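Local coordinates for cobalamin-binding protein (Desulfitobacterium hafniense, PDB 4JGI) that binds methylcobalamin in a Rossmann-like domain and probably serves as the corrinoid-carrying component of an O-demethylase system, at residues Ala90-Ala95 and Ser116-Phe121; Thr96-Leu101 and Gly124-Val129; Arg110-Ala115 and Asn198-Val203; Glu142-Ser147 and Asn171-Ile176; Asp155-Thr160 and Gln188-Asp193. All blocks are in the same frame, centred on the assembly; numbering follows the deposited sequence.

Interaction 1: Ala90-Ala95 and Ser116-Phe121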
# COMPACT_ATOMS: atom_id res chain seq x y z
N ALA A 90 -8.12 8.26 1.31
CA ALA A 90 -7.76 7.78 2.65
C ALA A 90 -6.28 8.06 2.89
O ALA A 90 -5.50 8.16 1.96
CB ALA A 90 -8.03 6.33 2.80
N LYS A 91 -5.94 8.26 4.14
CA LYS A 91 -4.61 8.72 4.51
C LYS A 91 -3.88 7.63 5.25
O LYS A 91 -4.44 6.95 6.08
CB LYS A 91 -4.70 9.94 5.38
CG LYS A 91 -5.27 11.21 4.78
CD LYS A 91 -5.41 12.28 5.89
CE LYS A 91 -6.52 13.25 5.56
NZ LYS A 91 -6.19 14.03 4.35
N ILE A 92 -2.60 7.47 4.93
CA ILE A 92 -1.70 6.57 5.58
C ILE A 92 -0.48 7.30 6.09
O ILE A 92 0.12 8.09 5.34
CB ILE A 92 -1.15 5.48 4.65
CG1 ILE A 92 -2.27 4.69 4.02
CG2 ILE A 92 -0.25 4.55 5.43
CD1 ILE A 92 -1.87 3.61 3.04
N VAL A 93 -0.15 7.15 7.40
CA VAL A 93 1.10 7.65 7.92
C VAL A 93 2.03 6.44 7.93
O VAL A 93 1.69 5.39 8.51
CB VAL A 93 0.94 8.27 9.33
CG1 VAL A 93 2.29 8.48 9.97
CG2 VAL A 93 0.15 9.56 9.28
N LEU A 94 3.16 6.57 7.28
CA LEU A 94 4.08 5.45 6.96
C LEU A 94 5.46 5.74 7.47
O LEU A 94 5.96 6.82 7.25
CB LEU A 94 4.08 5.25 5.44
CG LEU A 94 4.95 4.14 4.84
CD1 LEU A 94 4.50 2.77 5.38
CD2 LEU A 94 4.89 4.15 3.31
N ALA A 95 6.12 4.78 8.14
CA ALA A 95 7.47 4.97 8.64
C ALA A 95 8.20 3.71 8.80
O ALA A 95 7.60 2.66 9.12
CB ALA A 95 7.36 5.59 10.05
N SER A 116 -2.71 3.58 -5.72
CA SER A 116 -4.00 3.04 -5.39
C SER A 116 -4.88 4.07 -4.74
O SER A 116 -5.94 3.68 -4.26
CB SER A 116 -3.82 1.93 -4.41
OG SER A 116 -3.13 0.84 -5.00
N GLY A 117 -4.49 5.33 -4.81
CA GLY A 117 -5.30 6.46 -4.38
C GLY A 117 -5.20 6.84 -2.94
O GLY A 117 -6.04 7.64 -2.47
N PHE A 118 -4.18 6.35 -2.22
CA PHE A 118 -4.03 6.80 -0.85
C PHE A 118 -3.17 8.06 -0.80
O PHE A 118 -2.22 8.20 -1.59
CB PHE A 118 -3.37 5.75 0.03
CG PHE A 118 -4.19 4.51 0.30
CD1 PHE A 118 -4.16 3.44 -0.56
CD2 PHE A 118 -5.05 4.45 1.39
CE1 PHE A 118 -4.92 2.33 -0.35
CE2 PHE A 118 -5.84 3.30 1.58
CZ PHE A 118 -5.80 2.27 0.69
N GLU A 119 -3.41 8.94 0.16
CA GLU A 119 -2.49 10.05 0.49
C GLU A 119 -1.53 9.52 1.55
O GLU A 119 -1.98 9.07 2.63
CB GLU A 119 -3.23 11.23 1.02
CG GLU A 119 -2.29 12.36 1.43
CD GLU A 119 -3.00 13.67 1.77
OE1 GLU A 119 -4.17 13.61 2.22
OE2 GLU A 119 -2.32 14.75 1.67
N VAL A 120 -0.24 9.41 1.21
CA VAL A 120 0.70 8.77 2.02
C VAL A 120 1.64 9.85 2.60
O VAL A 120 2.28 10.64 1.84
CB VAL A 120 1.47 7.69 1.24
CG1 VAL A 120 2.54 7.09 2.12
CG2 VAL A 120 0.51 6.61 0.67
N PHE A 121 1.72 9.89 3.91
CA PHE A 121 2.67 10.73 4.65
C PHE A 121 3.87 9.85 5.06
O PHE A 121 3.82 9.11 6.05
CB PHE A 121 2.04 11.38 5.84
CG PHE A 121 0.82 12.19 5.52
CD1 PHE A 121 -0.43 11.63 5.40
CD2 PHE A 121 0.95 13.58 5.30
CE1 PHE A 121 -1.55 12.38 5.08
CE2 PHE A 121 -0.16 14.35 4.94
CZ PHE A 121 -1.42 13.73 4.86
O HOH W 1 -8.67 6.57 -0.77
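Ile92 packs on Phe118, in the loop that leads into the neighbouring parallel strand, in one of the closest apolar contacts here. The delta methyl of Ile92 sits over one face of the Phe118 ring in a CH-pi contact, CD1 4.0 Å from the ring centroid, and the Ala90 methyl adds a second touch, its CB 3.8 Å from Phe118 CD2. With CG1 of Ile92 anti to the carbonyl carbon (chi1 -57°), the branch is carried back along its strand to the ring. Further along the same face, Leu94 CD2 packs against Val120 CG1; Leu94 also touches the bound cobalamin. The backbones pair in parallel register: Ile92 N donates to Glu119 O, and Ile92 O accepts from Phe121 N at 2.8 Å, with Ala90 O and Leu94 N extending the pattern at the two ends. The opposite face, carrying Lys91, Val93, Glu119 and Phe121, is more open at its polar end. Lys91 and Glu119 run side by side in the same direction, and the chain of Lys91 bends at its last torsion (chi4 -66°) to bring NZ 3.0 Å from Glu119 OE1 in a salt bridge. The aliphatic part of Lys91 passes the edge of the Phe121 ring, CG 3.9 Å from CE1. At the strand entrance a water accepts from Ala90 N and gives only a weak bond to Gly117 O. The chemistry is therefore divided: apolar packing fills the face under helices 104-115 and 199-209, while on the face toward helix 129-139 a partly exposed ion pair, probably weakened by solvent, flanks the strands.

Interaction 2: Thr96-Leu101 and Gly124-Val129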
# COMPACT_ATOMS: atom_id res chain seq x y z
N THR A 96 9.51 3.76 8.58
CA THR A 96 10.38 2.77 9.07
C THR A 96 10.77 3.24 10.49
O THR A 96 11.19 4.37 10.66
CB THR A 96 11.59 2.55 8.15
OG1 THR A 96 11.17 1.94 6.90
CG2 THR A 96 12.63 1.71 8.85
N VAL A 97 10.53 2.39 11.47
CA VAL A 97 10.57 2.79 12.86
C VAL A 97 11.98 2.90 13.44
O VAL A 97 12.94 2.45 12.89
CB VAL A 97 9.78 1.77 13.68
CG1 VAL A 97 8.31 1.75 13.29
CG2 VAL A 97 10.38 0.38 13.69
N GLU A 98 12.03 3.51 14.61
CA GLU A 98 13.22 3.78 15.31
C GLU A 98 14.02 2.44 15.48
O GLU A 98 13.54 1.38 15.91
CB GLU A 98 12.91 4.45 16.68
CG GLU A 98 14.19 4.80 17.48
CD GLU A 98 13.98 5.82 18.57
OE1 GLU A 98 13.78 6.96 18.31
OE2 GLU A 98 14.04 5.41 19.75
N GLY A 99 15.28 2.56 15.13
CA GLY A 99 16.22 1.45 15.25
C GLY A 99 16.51 0.85 13.91
O GLY A 99 17.45 0.05 13.83
N ASP A 100 15.73 1.25 12.88
CA ASP A 100 15.82 0.65 11.57
C ASP A 100 16.09 1.60 10.43
O ASP A 100 15.54 2.67 10.32
CB ASP A 100 14.57 -0.18 11.33
CG ASP A 100 14.84 -1.47 10.61
OD1 ASP A 100 15.16 -1.36 9.39
OD2 ASP A 100 14.77 -2.58 11.20
N LEU A 101 16.98 1.16 9.51
CA LEU A 101 17.32 1.97 8.33
C LEU A 101 16.84 1.33 7.01
O LEU A 101 17.17 1.88 5.89
CB LEU A 101 18.83 2.18 8.23
CG LEU A 101 19.40 2.85 9.47
CD1 LEU A 101 20.89 2.97 9.30
CD2 LEU A 101 18.86 4.22 9.73
N GLY A 124 9.88 8.57 6.52
CA GLY A 124 11.25 8.12 6.27
C GLY A 124 11.74 7.00 7.16
O GLY A 124 10.96 6.13 7.52
N ILE A 125 13.00 7.01 7.57
CA ILE A 125 13.62 5.91 8.37
C ILE A 125 13.99 6.30 9.81
O ILE A 125 14.15 7.53 10.04
CB ILE A 125 14.84 5.31 7.65
CG1 ILE A 125 15.93 6.35 7.43
CG2 ILE A 125 14.42 4.82 6.27
CD1 ILE A 125 17.15 5.80 6.76
N ASP A 126 14.27 5.32 10.61
CA ASP A 126 14.65 5.49 12.00
C ASP A 126 13.79 6.45 12.73
O ASP A 126 14.27 7.22 13.48
CB ASP A 126 16.11 5.84 12.05
CG ASP A 126 16.70 5.70 13.49
OD1 ASP A 126 16.28 4.87 14.35
OD2 ASP A 126 17.63 6.44 13.75
N VAL A 127 12.50 6.39 12.51
CA VAL A 127 11.59 7.46 12.93
C VAL A 127 11.17 7.26 14.39
O VAL A 127 10.62 6.23 14.75
CB VAL A 127 10.31 7.55 12.11
CG1 VAL A 127 9.44 8.67 12.54
CG2 VAL A 127 10.65 7.68 10.64
N PRO A 128 11.45 8.24 15.25
CA PRO A 128 11.05 8.07 16.67
C PRO A 128 9.54 7.94 16.89
O PRO A 128 8.76 8.51 16.12
CB PRO A 128 11.51 9.38 17.32
CG PRO A 128 12.62 9.87 16.39
CD PRO A 128 12.17 9.49 15.02
N VAL A 129 9.19 7.13 17.87
CA VAL A 129 7.81 6.97 18.30
C VAL A 129 7.08 8.27 18.40
O VAL A 129 5.95 8.48 17.87
CB VAL A 129 7.73 6.19 19.60
CG1 VAL A 129 6.33 6.21 20.10
CG2 VAL A 129 8.25 4.76 19.41
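Gly99 N and Asp126 OD1 form the shortest polar bond between these two loops, 2.6 Å long and nearly straight at 172°. The carboxylate thereby holds the type II turn Val97-Asp100, which is also closed internally by Asp100 N donating to Val97 O. Asp126 puts CG anti to its own nitrogen (chi1 -166°), which swings OD1 back over the turn although CB sets out away from it. Its backbone is used too: Asp126 N donates to Asp100 O at 3.0 Å, at a bent 134°. Thr96 is satisfied on both backbone sides, its N giving to Gly124 O and its O taking Val127 N, each at 3.0 Å; the Thr96 hydroxyl is bonded to His102 O. The Asp100 carboxylate is used outside the two loops: OD1 bonds ND1 of His102, the axial cobalt ligand, and OD2 takes the amides of Val149 and Leu150. Were Asp126 replaced by alanine, the Gly99 amide would probably be left without its carboxylate acceptor and the turn beside the corrinoid freer to shift. Apolar contact is slight, Leu101 CD2 meeting Ile125 CD1 at 3.8 Å. The pair of loops follows strands 91-96 and 119-122 and leads into helices 104-115 and 129-139, with helix 151-166 against Val97 and Val129 and strand 143-147 beside Thr96 and Val97.

Interaction 3: Arg110-Ala115 and Asn198-Val203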
# COMPACT_ATOMS: atom_id res chain seq x y z
N ARG A 110 4.87 2.23 -0.48
CA ARG A 110 4.51 3.61 -0.66
C ARG A 110 4.08 3.84 -2.11
O ARG A 110 3.05 4.48 -2.38
CB ARG A 110 5.72 4.51 -0.31
CG ARG A 110 5.45 5.97 -0.53
CD ARG A 110 6.73 6.77 -0.37
NE ARG A 110 7.72 6.43 -1.39
CZ ARG A 110 9.03 6.71 -1.34
NH1 ARG A 110 9.61 7.20 -0.27
NH2 ARG A 110 9.80 6.36 -2.38
N THR A 111 4.83 3.30 -3.07
CA THR A 111 4.52 3.54 -4.48
C THR A 111 3.17 2.87 -4.80
O THR A 111 2.35 3.50 -5.48
CB THR A 111 5.62 2.99 -5.38
OG1 THR A 111 6.87 3.65 -5.00
CG2 THR A 111 5.27 3.19 -6.86
N MET A 112 2.93 1.64 -4.37
CA MET A 112 1.66 0.94 -4.64
C MET A 112 0.51 1.66 -3.99
O MET A 112 -0.53 1.79 -4.59
CB MET A 112 1.70 -0.50 -4.21
CG MET A 112 2.71 -1.31 -5.03
SD MET A 112 2.66 -2.95 -4.30
CE MET A 112 3.58 -3.90 -5.49
N ALA A 113 0.72 2.15 -2.78
CA ALA A 113 -0.38 2.80 -2.05
C ALA A 113 -0.77 4.13 -2.69
O ALA A 113 -1.95 4.45 -2.86
CB ALA A 113 0.04 3.03 -0.60
N GLU A 114 0.24 4.92 -3.10
CA GLU A 114 0.05 6.16 -3.83
C GLU A 114 -0.70 5.91 -5.17
O GLU A 114 -1.62 6.61 -5.47
CB GLU A 114 1.38 6.95 -3.99
CG GLU A 114 1.81 7.56 -2.68
CD GLU A 114 3.11 8.43 -2.77
OE1 GLU A 114 3.98 8.11 -3.63
OE2 GLU A 114 3.27 9.41 -1.96
N ALA A 115 -0.31 4.88 -5.87
CA ALA A 115 -0.94 4.52 -7.12
C ALA A 115 -2.35 4.00 -6.93
O ALA A 115 -3.10 3.96 -7.89
CB ALA A 115 -0.11 3.46 -7.83
N ASN A 198 3.61 -9.17 1.46
CA ASN A 198 4.29 -8.48 0.45
C ASN A 198 3.51 -7.20 0.26
O ASN A 198 2.38 -7.06 0.76
CB ASN A 198 4.49 -9.23 -0.84
CG ASN A 198 3.21 -9.51 -1.54
OD1 ASN A 198 2.55 -8.59 -1.99
ND2 ASN A 198 2.83 -10.82 -1.65
N ALA A 199 4.09 -6.24 -0.40
CA ALA A 199 3.53 -4.94 -0.48
C ALA A 199 2.18 -4.91 -1.18
O ALA A 199 1.30 -4.10 -0.83
CB ALA A 199 4.48 -4.00 -1.18
N ALA A 200 2.01 -5.77 -2.17
CA ALA A 200 0.72 -5.80 -2.87
C ALA A 200 -0.40 -6.38 -1.96
O ALA A 200 -1.52 -5.86 -1.96
CB ALA A 200 0.89 -6.60 -4.15
N ASP A 201 -0.05 -7.43 -1.20
CA ASP A 201 -0.97 -7.91 -0.18
C ASP A 201 -1.31 -6.82 0.82
O ASP A 201 -2.46 -6.64 1.23
CB ASP A 201 -0.35 -9.08 0.55
CG ASP A 201 -1.23 -9.64 1.63
OD1 ASP A 201 -2.30 -10.15 1.27
OD2 ASP A 201 -0.79 -9.65 2.83
N GLY A 202 -0.30 -5.99 1.20
CA GLY A 202 -0.58 -4.91 2.13
C GLY A 202 -1.58 -3.91 1.57
O GLY A 202 -2.47 -3.39 2.29
N VAL A 203 -1.48 -3.56 0.28
CA VAL A 203 -2.43 -2.65 -0.33
C VAL A 203 -3.83 -3.24 -0.30
O VAL A 203 -4.81 -2.51 -0.05
CB VAL A 203 -2.04 -2.24 -1.74
CG1 VAL A 203 -3.12 -1.44 -2.40
CG2 VAL A 203 -0.76 -1.48 -1.72
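Met112 reaches across to the start of helix 199-209 and supplies nearly all the apolar contact. Its CG stands anti to the carbonyl carbon (chi1 -66°) and the chain then runs extended, laying SD against the first turn of the partner helix, 3.8 Å from Ala199 CB and 3.6 Å from Ala200 N. The terminal CE meets the Ala200 methyl at 4.0 Å. Nearer the root of the side chain, Met112 CB touches Val203 CG2 at 3.6 Å, and that same methyl lies by the backbone of Ala113. Cutting Met112 back to alanine is likely to open a gap beside Ala199 and Ala200, leaving CB on Val203 as the main touch. The polar bonds stay within the partner segment: Asn198 caps the helix, OD1 accepting from Asp201 N at 3.0 Å, with the donor above the carbonyl plane, and weakly from Ala200 N. Asn198 ND2 is bonded to Asp54, and Ala199 N donates to the bound cobalamin. The two helical segments cross at -35° with axes 9.3 Å apart, while Leu63 of helix 60-77 and Met46 of helix 32-54 pack on Met112 and strand 119-122 lies against Ala113.

Interaction 4: Glu142-Ser147 and Asn171-Ile176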
# COMPACT_ATOMS: atom_id res chain seq x y z
N GLU A 142 -6.40 7.30 8.49
CA GLU A 142 -7.12 6.02 8.65
C GLU A 142 -6.23 4.85 9.05
O GLU A 142 -6.65 3.89 9.71
CB GLU A 142 -7.78 5.67 7.33
CG GLU A 142 -9.04 6.45 6.92
CD GLU A 142 -8.94 7.95 6.58
OE1 GLU A 142 -7.92 8.51 6.16
OE2 GLU A 142 -9.98 8.64 6.76
N ILE A 143 -4.99 4.88 8.56
CA ILE A 143 -4.00 3.78 8.65
C ILE A 143 -2.63 4.31 9.07
O ILE A 143 -2.19 5.38 8.58
CB ILE A 143 -3.87 3.04 7.31
CG1 ILE A 143 -5.23 2.52 6.85
CG2 ILE A 143 -2.84 1.91 7.42
CD1 ILE A 143 -5.33 2.05 5.41
N VAL A 144 -2.00 3.58 9.97
CA VAL A 144 -0.60 3.75 10.28
C VAL A 144 0.14 2.50 9.82
O VAL A 144 -0.25 1.40 10.17
CB VAL A 144 -0.35 3.97 11.76
CG1 VAL A 144 1.16 4.10 12.05
CG2 VAL A 144 -1.04 5.24 12.20
N GLY A 145 1.15 2.68 8.95
CA GLY A 145 1.95 1.56 8.45
C GLY A 145 3.38 1.69 8.95
O GLY A 145 3.99 2.78 8.84
N LEU A 146 3.86 0.63 9.55
CA LEU A 146 5.13 0.57 10.20
C LEU A 146 5.99 -0.54 9.58
O LEU A 146 5.54 -1.68 9.44
CB LEU A 146 5.02 0.28 11.69
CG LEU A 146 4.11 1.23 12.47
CD1 LEU A 146 3.92 0.76 13.91
CD2 LEU A 146 4.54 2.64 12.42
N SER A 147 7.22 -0.17 9.22
CA SER A 147 8.25 -1.08 8.67
C SER A 147 9.40 -1.30 9.64
O SER A 147 9.85 -0.36 10.24
CB SER A 147 8.75 -0.51 7.30
OG SER A 147 9.56 -1.46 6.57
N ASN A 171 -7.90 3.43 18.70
CA ASN A 171 -9.14 2.75 18.33
C ASN A 171 -9.78 3.35 17.12
O ASN A 171 -10.70 2.79 16.60
CB ASN A 171 -10.11 2.85 19.48
CG ASN A 171 -9.68 2.03 20.66
OD1 ASN A 171 -9.01 1.01 20.54
ND2 ASN A 171 -10.04 2.52 21.85
N ASP A 172 -9.34 4.53 16.68
CA ASP A 172 -9.88 5.12 15.50
C ASP A 172 -8.98 5.01 14.26
O ASP A 172 -9.20 5.73 13.26
CB ASP A 172 -10.27 6.57 15.79
CG ASP A 172 -11.51 6.67 16.72
OD1 ASP A 172 -12.56 6.08 16.38
OD2 ASP A 172 -11.42 7.31 17.79
N LEU A 173 -8.01 4.12 14.31
CA LEU A 173 -7.21 3.86 13.11
C LEU A 173 -6.86 2.39 13.05
O LEU A 173 -7.03 1.64 14.00
CB LEU A 173 -5.98 4.73 13.06
CG LEU A 173 -5.13 4.70 14.32
CD1 LEU A 173 -4.21 3.49 14.29
CD2 LEU A 173 -4.27 5.94 14.36
N LYS A 174 -6.31 1.96 11.92
CA LYS A 174 -5.85 0.63 11.76
C LYS A 174 -4.32 0.70 11.65
O LYS A 174 -3.81 1.62 11.03
CB LYS A 174 -6.43 0.10 10.46
CG LYS A 174 -7.94 -0.09 10.51
CD LYS A 174 -8.32 -1.21 11.43
CE LYS A 174 -9.85 -1.39 11.44
NZ LYS A 174 -10.09 -2.60 12.23
N VAL A 175 -3.64 -0.29 12.18
CA VAL A 175 -2.18 -0.42 12.16
C VAL A 175 -1.80 -1.63 11.34
O VAL A 175 -2.23 -2.74 11.63
CB VAL A 175 -1.56 -0.56 13.53
CG1 VAL A 175 -0.06 -0.67 13.44
CG2 VAL A 175 -1.93 0.70 14.37
N ILE A 176 -0.99 -1.41 10.29
CA ILE A 176 -0.45 -2.51 9.48
C ILE A 176 1.08 -2.48 9.62
O ILE A 176 1.68 -1.41 9.56
CB ILE A 176 -0.94 -2.47 8.02
CG1 ILE A 176 -0.46 -3.72 7.27
CG2 ILE A 176 -0.49 -1.22 7.29
CD1 ILE A 176 -1.11 -3.85 5.91
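Val144 O is approached twice from the neighbouring strand: Ile176 N donates to it at 2.9 Å, and Val175 CA makes a C-H...O contact with it at 3.3 Å. The Val144 amide in turn donates to Lys174 O, also at 2.9 Å, so Val144 is bonded through both backbone groups to residues flanking Val175. Glu142 O with Lys174 N and Leu146 N with Ile176 O continue the parallel pattern at the two ends. Side chains pack in two layers. In one, the Val144 and Leu173 side chains cross at a slant, CG2 of Val144 3.9 Å from CD2 of Leu173, and Leu146 CD1 lies near Val175 CG1; Val136 and Ile132 of helix 129-139 lie over this face. With CG set between the backbone N and the carbonyl carbon (chi1 52°), Leu173 holds its methyls against Val144. In the other layer Ile143 and Ile176 stand side by side, pointing the same way, with their CG2 atoms 3.9 Å apart. Gly145 pairs with Ile176, whose CG2 is 3.9 Å from Gly145 CA. Trp209 of helix 199-209 touches Ile143, Lys174 and Ile176 on this face. Gly145, Leu146, Ser147 and Ile176 line the cobalamin pocket, and Ser147 OG bonds the cofactor N3B. The strands are the two ends of the beta-alpha-beta unit 143-147, 151-166, 174-178, and the arrangement is that of the central parallel sheet in a Rossmann-like B12-binding domain.

Interaction 5: Asp155-Thr160 and Gln188-Asp193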
# COMPACT_ATOMS: atom_id res chain seq x y z
N ASP A 155 10.40 -4.04 18.58
CA ASP A 155 10.08 -3.37 19.84
C ASP A 155 9.52 -1.94 19.66
O ASP A 155 8.52 -1.55 20.33
CB ASP A 155 11.30 -3.36 20.77
CG ASP A 155 11.64 -4.71 21.28
OD1 ASP A 155 10.76 -5.60 21.18
OD2 ASP A 155 12.81 -4.91 21.68
N SER A 156 10.12 -1.12 18.80
CA SER A 156 9.64 0.21 18.57
C SER A 156 8.22 0.18 17.95
O SER A 156 7.44 1.09 18.17
CB SER A 156 10.53 1.02 17.62
OG SER A 156 11.82 1.19 18.11
N MET A 157 7.92 -0.82 17.14
CA MET A 157 6.54 -0.99 16.63
C MET A 157 5.55 -1.13 17.80
O MET A 157 4.49 -0.48 17.80
CB MET A 157 6.35 -2.14 15.68
CG MET A 157 7.08 -2.09 14.38
SD MET A 157 6.81 -3.60 13.44
CE MET A 157 7.69 -3.30 11.91
N ARG A 158 5.90 -1.99 18.75
CA ARG A 158 5.05 -2.20 19.93
C ARG A 158 4.95 -0.92 20.73
O ARG A 158 3.83 -0.55 21.14
CB ARG A 158 5.64 -3.31 20.77
CG ARG A 158 4.78 -3.58 22.02
CD ARG A 158 5.26 -4.75 22.86
NE ARG A 158 6.69 -4.76 23.01
CZ ARG A 158 7.41 -3.88 23.69
NH1 ARG A 158 6.84 -2.89 24.41
NH2 ARG A 158 8.74 -4.01 23.68
N GLU A 159 6.06 -0.23 20.92
CA GLU A 159 6.00 1.04 21.59
C GLU A 159 5.15 2.11 20.93
O GLU A 159 4.45 2.93 21.58
CB GLU A 159 7.40 1.58 21.77
CG GLU A 159 8.24 0.69 22.68
CD GLU A 159 9.73 1.00 22.61
OE1 GLU A 159 10.14 1.84 21.75
OE2 GLU A 159 10.49 0.41 23.43
N THR A 160 5.16 2.13 19.58
CA THR A 160 4.33 3.07 18.82
C THR A 160 2.82 2.77 19.04
O THR A 160 2.02 3.69 19.31
CB THR A 160 4.63 2.97 17.33
OG1 THR A 160 6.01 3.26 17.11
CG2 THR A 160 3.81 3.92 16.52
N GLN A 188 0.73 -10.02 16.58
CA GLN A 188 0.19 -10.13 17.95
C GLN A 188 1.01 -9.46 19.06
O GLN A 188 0.46 -8.76 19.91
CB GLN A 188 0.01 -11.59 18.28
CG GLN A 188 -1.13 -12.15 17.45
CD GLN A 188 -2.47 -11.50 17.78
OE1 GLN A 188 -2.82 -11.39 18.96
NE2 GLN A 188 -3.23 -11.05 16.75
N ARG A 189 2.32 -9.59 19.00
CA ARG A 189 3.17 -9.00 20.02
C ARG A 189 3.14 -7.45 19.94
O ARG A 189 3.13 -6.73 20.93
CB ARG A 189 4.62 -9.50 19.89
CG ARG A 189 5.51 -9.02 21.04
CD ARG A 189 6.75 -9.92 21.18
NE ARG A 189 7.28 -10.32 19.87
CZ ARG A 189 8.16 -9.62 19.14
NH1 ARG A 189 8.66 -8.46 19.56
NH2 ARG A 189 8.55 -10.10 17.96
N VAL A 190 3.10 -6.95 18.72
CA VAL A 190 3.02 -5.54 18.47
C VAL A 190 1.67 -4.95 18.83
O VAL A 190 1.60 -3.76 19.23
CB VAL A 190 3.42 -5.22 16.98
CG1 VAL A 190 3.04 -3.82 16.57
CG2 VAL A 190 4.88 -5.49 16.81
N GLY A 191 0.60 -5.70 18.63
CA GLY A 191 -0.69 -5.12 18.81
C GLY A 191 -1.28 -4.52 17.56
O GLY A 191 -2.21 -3.73 17.61
N ALA A 192 -0.74 -4.90 16.39
CA ALA A 192 -1.27 -4.43 15.12
C ALA A 192 -2.56 -5.05 14.68
O ALA A 192 -2.91 -6.15 15.17
CB ALA A 192 -0.19 -4.57 14.02
N ASP A 193 -3.23 -4.48 13.70
CA ASP A 193 -4.41 -5.06 13.14
C ASP A 193 -4.11 -6.13 12.09
O ASP A 193 -4.83 -7.11 12.00
CB ASP A 193 -5.33 -3.98 12.56
CG ASP A 193 -5.84 -3.07 13.64
OD1 ASP A 193 -6.65 -3.56 14.44
OD2 ASP A 193 -5.45 -1.91 13.70
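Val190 is the buried heart of this contact, and the chains of Arg158 and Arg189 lie toward its outer side. Val190 fits against the root of Met157: both of its methyls, CG1 and CG2, are 3.8 Å from Met157 CB. CG1 is also close to the Met157 carbonyl and CG2 to the Arg158 amide, resting the valine fork on the backbone of helix 151-166. Beyond CB, Met157 extends away from Val190 toward Ile177 and Leu146 of the sheet. Helix 151-166 packs on strand 174-178 of the Rossmann-like domain through Met157, and Ala192, just past helix 184-190, touches the same strand. Helix 184-190 ends here in a Schellman motif, where Gly191 with positive phi is the C-prime residue and Ala192 N reaches back to Cys187 O. Arg158 runs its methylene chain past the end of that helix, CD 3.5 Å from Arg189 O, and its chain bends at chi3 (43°). The bend carries the guanidinium back toward Asp155, whose OD1 is 3.6 Å from Arg158 NH2 in a salt bridge within the helix; Arg158 NH1 has a further weak, long ion pair with Asp162. Asp155 OD1 also makes a long salt bridge with Arg189 NH1, 3.9 Å away, and lies at the edge of that guanidinium near its plane, carboxylate and guanidinium planes 87° apart. A bend of Arg189 at chi3 brings its tip over to this carboxylate.

Following the chain from its N terminus, past the helices of 4-77, interaction 1 closes the first beta-alpha-beta unit by pairing strand 91-96 with strand 119-122. Interaction 2 crosses it in the chain, joining the loops that follow these strands, beside the cobalt-binding histidine. Interaction 3 opens within helix 104-115, crosses both, and closes only at helix 199-209; interactions 4 and 5 fall within the long loop it spans. Interaction 4 comes in series after the first two and pairs the next strands of the same sheet. Interaction 5 crosses it, tying helix 151-166 to helix 184-190. Val93 O to Gly145 N joins interactions 1 and 4, and Asp193 to Val175 joins 4 and 5.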